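Local coordinates for serpin B3 (Homo sapiens, PDB 4ZK0), which belongs to the serpin family and probably inhibits proteases by offering a reactive-centre loop as bait, as relatives do, at residues A[6-11]-A[30-35]. Numbering follows the deposited sequence.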
ATOM      1  N   GLU A   6       7.314   0.584  11.718  1.00 35.40           N
ATOM      2  CA  GLU A   6       8.451  -0.235  11.357  1.00 34.84           C
ATOM      3  C   GLU A   6       7.984  -1.648  10.974  1.00 30.55           C
ATOM      4  O   GLU A   6       8.429  -2.237   9.977  1.00 26.97           O
ATOM      5  CB  GLU A   6       9.407  -0.305  12.527  1.00 41.34           C
ATOM      6  CG  GLU A   6       9.961   1.045  12.956  1.00 47.79           C
ATOM      7  CD  GLU A   6      10.440   1.052  14.412  1.00 55.57           C
ATOM      8  OE1 GLU A   6      10.815  -0.009  14.962  1.00 59.84           O
ATOM      9  OE2 GLU A   6      10.446   2.132  15.021  1.00 64.95           O
ATOM     10  N   ALA A   7       7.017  -2.172  11.712  1.00 27.47           N
ATOM     11  CA  ALA A   7       6.473  -3.453  11.355  1.00 25.70           C
ATOM     12  C   ALA A   7       5.828  -3.426   9.945  1.00 25.29           C
ATOM     13  O   ALA A   7       6.044  -4.325   9.133  1.00 24.97           O
ATOM     14  CB  ALA A   7       5.497  -3.914  12.419  1.00 25.25           C
ATOM     15  N   ASN A   8       5.053  -2.381   9.648  1.00 26.42           N
ATOM     16  CA  ASN A   8       4.525  -2.155   8.274  1.00 23.98           C
ATOM     17  C   ASN A   8       5.602  -2.081   7.147  1.00 23.03           C
ATOM     18  O   ASN A   8       5.447  -2.690   6.102  1.00 24.22           O
ATOM     19  CB  ASN A   8       3.668  -0.873   8.240  1.00 27.15           C
ATOM     20  CG  ASN A   8       3.011  -0.644   6.867  1.00 25.82           C
ATOM     21  OD1 ASN A   8       3.398   0.292   6.110  1.00 32.34           O
ATOM     22  ND2 ASN A   8       2.129  -1.533   6.505  1.00 21.91           N
ATOM     23  N   THR A   9       6.683  -1.348   7.337  1.00 20.98           N
ATOM     24  CA  THR A   9       7.787  -1.411   6.361  1.00 23.42           C
ATOM     25  C   THR A   9       8.411  -2.792   6.124  1.00 23.39           C
ATOM     26  O   THR A   9       8.647  -3.182   4.984  1.00 23.07           O
ATOM     27  CB  THR A   9       8.877  -0.425   6.783  1.00 25.01           C
ATOM     28  OG1 THR A   9       8.251   0.846   6.866  1.00 27.44           O
ATOM     29  CG2 THR A   9      10.008  -0.392   5.804  1.00 25.02           C
ATOM     30  N   LYS A  10       8.630  -3.558   7.188  1.00 25.84           N
ATOM     31  CA  LYS A  10       9.158  -4.928   7.056  1.00 27.18           C
ATOM     32  C   LYS A  10       8.222  -5.842   6.300  1.00 28.49           C
ATOM     33  O   LYS A  10       8.591  -6.492   5.326  1.00 26.95           O
ATOM     34  CB  LYS A  10       9.367  -5.508   8.432  1.00 32.24           C
ATOM     35  CG  LYS A  10      10.458  -4.785   9.182  1.00 37.33           C
ATOM     36  CD  LYS A  10      10.918  -5.598  10.376  1.00 46.92           C
ATOM     37  CE  LYS A  10      12.068  -4.890  11.059  1.00 50.46           C
ATOM     38  NZ  LYS A  10      11.872  -4.923  12.522  1.00 57.15           N
ATOM     39  N   PHE A  11       6.968  -5.853   6.731  1.00 27.32           N
ATOM     40  CA  PHE A  11       5.949  -6.510   5.957  1.00 26.29           C
ATOM     41  C   PHE A  11       5.922  -6.078   4.498  1.00 23.88           C
ATOM     42  O   PHE A  11       5.791  -6.890   3.633  1.00 22.60           O
ATOM     43  CB  PHE A  11       4.598  -6.241   6.555  1.00 25.17           C
ATOM     44  CG  PHE A  11       3.496  -6.874   5.802  1.00 27.42           C
ATOM     45  CD1 PHE A  11       3.537  -8.264   5.508  1.00 28.43           C
ATOM     46  CD2 PHE A  11       2.414  -6.113   5.370  1.00 26.73           C
ATOM     47  CE1 PHE A  11       2.495  -8.879   4.828  1.00 29.14           C
ATOM     48  CE2 PHE A  11       1.372  -6.723   4.677  1.00 30.10           C
ATOM     49  CZ  PHE A  11       1.398  -8.097   4.425  1.00 33.08           C
ATOM     50  N   SER A  30      -0.273  -0.679  -1.527  1.00 18.25           N
ATOM     51  CA  SER A  30      -0.340  -0.006  -0.243  1.00 18.77           C
ATOM     52  C   SER A  30      -0.187  -1.017   0.868  1.00 18.96           C
ATOM     53  O   SER A  30      -1.150  -1.757   1.159  1.00 17.70           O
ATOM     54  CB  SER A  30      -1.661   0.757  -0.039  1.00 18.45           C
ATOM     55  OG  SER A  30      -1.642   1.405   1.246  1.00 18.57           O
ATOM     56  N   PRO A  31       1.031  -1.089   1.459  1.00 18.25           N
ATOM     57  CA  PRO A  31       1.232  -1.983   2.559  1.00 20.01           C
ATOM     58  C   PRO A  31       0.325  -1.657   3.751  1.00 19.95           C
ATOM     59  O   PRO A  31      -0.213  -2.571   4.391  1.00 19.23           O
ATOM     60  CB  PRO A  31       2.720  -1.811   2.900  1.00 20.15           C
ATOM     61  CG  PRO A  31       3.095  -0.478   2.377  1.00 19.97           C
ATOM     62  CD  PRO A  31       2.232  -0.297   1.167  1.00 20.02           C
ATOM     63  N   ILE A  32       0.135  -0.372   4.030  1.00 19.90           N
ATOM     64  CA  ILE A  32      -0.724   0.038   5.147  1.00 19.49           C
ATOM     65  C   ILE A  32      -2.183  -0.415   5.005  1.00 18.18           C
ATOM     66  O   ILE A  32      -2.824  -0.759   5.993  1.00 17.54           O
ATOM     67  CB  ILE A  32      -0.552   1.547   5.447  1.00 21.69           C
ATOM     68  CG1 ILE A  32      -0.992   1.853   6.882  1.00 26.12           C
ATOM     69  CG2 ILE A  32      -1.293   2.404   4.454  1.00 22.02           C
ATOM     70  CD1 ILE A  32      -0.214   1.048   7.924  1.00 27.98           C
ATOM     71  N   SER A  33      -2.707  -0.411   3.771  1.00 19.75           N
ATOM     72  CA  SER A  33      -4.035  -0.894   3.473  1.00 18.35           C
ATOM     73  C   SER A  33      -4.181  -2.363   3.833  1.00 19.28           C
ATOM     74  O   SER A  33      -5.146  -2.800   4.490  1.00 19.68           O
ATOM     75  CB  SER A  33      -4.300  -0.680   1.977  1.00 18.24           C
ATOM     76  OG  SER A  33      -5.514  -1.270   1.553  1.00 15.84           O
ATOM     77  N   ILE A  34      -3.178  -3.122   3.449  1.00 18.92           N
ATOM     78  CA  ILE A  34      -3.181  -4.579   3.689  1.00 19.61           C
ATOM     79  C   ILE A  34      -3.063  -4.887   5.180  1.00 20.02           C
ATOM     80  O   ILE A  34      -3.801  -5.755   5.744  1.00 19.54           O
ATOM     81  CB  ILE A  34      -2.045  -5.258   2.926  1.00 19.89           C
ATOM     82  CG1 ILE A  34      -2.229  -4.998   1.415  1.00 22.71           C
ATOM     83  CG2 ILE A  34      -2.082  -6.759   3.169  1.00 20.85           C
ATOM     84  CD1 ILE A  34      -1.017  -5.302   0.544  1.00 23.33           C
ATOM     85  N   THR A  35      -2.143  -4.170   5.811  1.00 20.42           N
ATOM     86  CA  THR A  35      -1.972  -4.222   7.257  1.00 22.83           C
ATOM     87  C   THR A  35      -3.245  -3.906   8.014  1.00 21.64           C
ATOM     88  O   THR A  35      -3.586  -4.590   8.953  1.00 24.45           O
ATOM     89  CB  THR A  35      -0.799  -3.306   7.686  1.00 24.66           C
ATOM     90  OG1 THR A  35       0.385  -3.904   7.219  1.00 27.32           O
ATOM     91  CG2 THR A  35      -0.646  -3.231   9.203  1.00 30.27           C
TER
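Asn8 on helix 4-22 reaches Thr35 near the start of helix 31-42, joining helices A and B of the serpin fold, whose short segments run at 106° to each other. Polar contacts centre on its amide. Asn8 ND2 donates a hydrogen bond to Thr35 OG1 over 3.0 Å; the hydroxyl oxygen lies almost in the amide plane, but the bond is bent, with an N-H...O angle of 138°. With CG anti to the backbone N (chi1 -176°), the amide is carried toward helix 31-42 and lies across Pro31 and Ile32. Asparagine suits this buried site as an uncharged donor, threonine as a compact acceptor. Ser30 is the N-cap, its OG accepting from Ser33 N at 3.3 Å and also hydrogen-bonded to Leu382 O; Ser33 OG bonds Thr347 OG1, in what corresponds to the serpin shutter region under sheet A. Among apolar contacts, Asn8 CG lies 3.8 Å from Ile32 CD1. Pro31, lacking an N-H, fits the first turn, where no helical bond is required of it. Phe11 CD2 passes 3.5 Å from Thr35 OG1, the side chains running in opposite directions. The flat Phe11 ring lets a branched neighbour pack at its edge: Ile34 CG2 sits in the ring plane, 3.8 Å from Phe11 CE2.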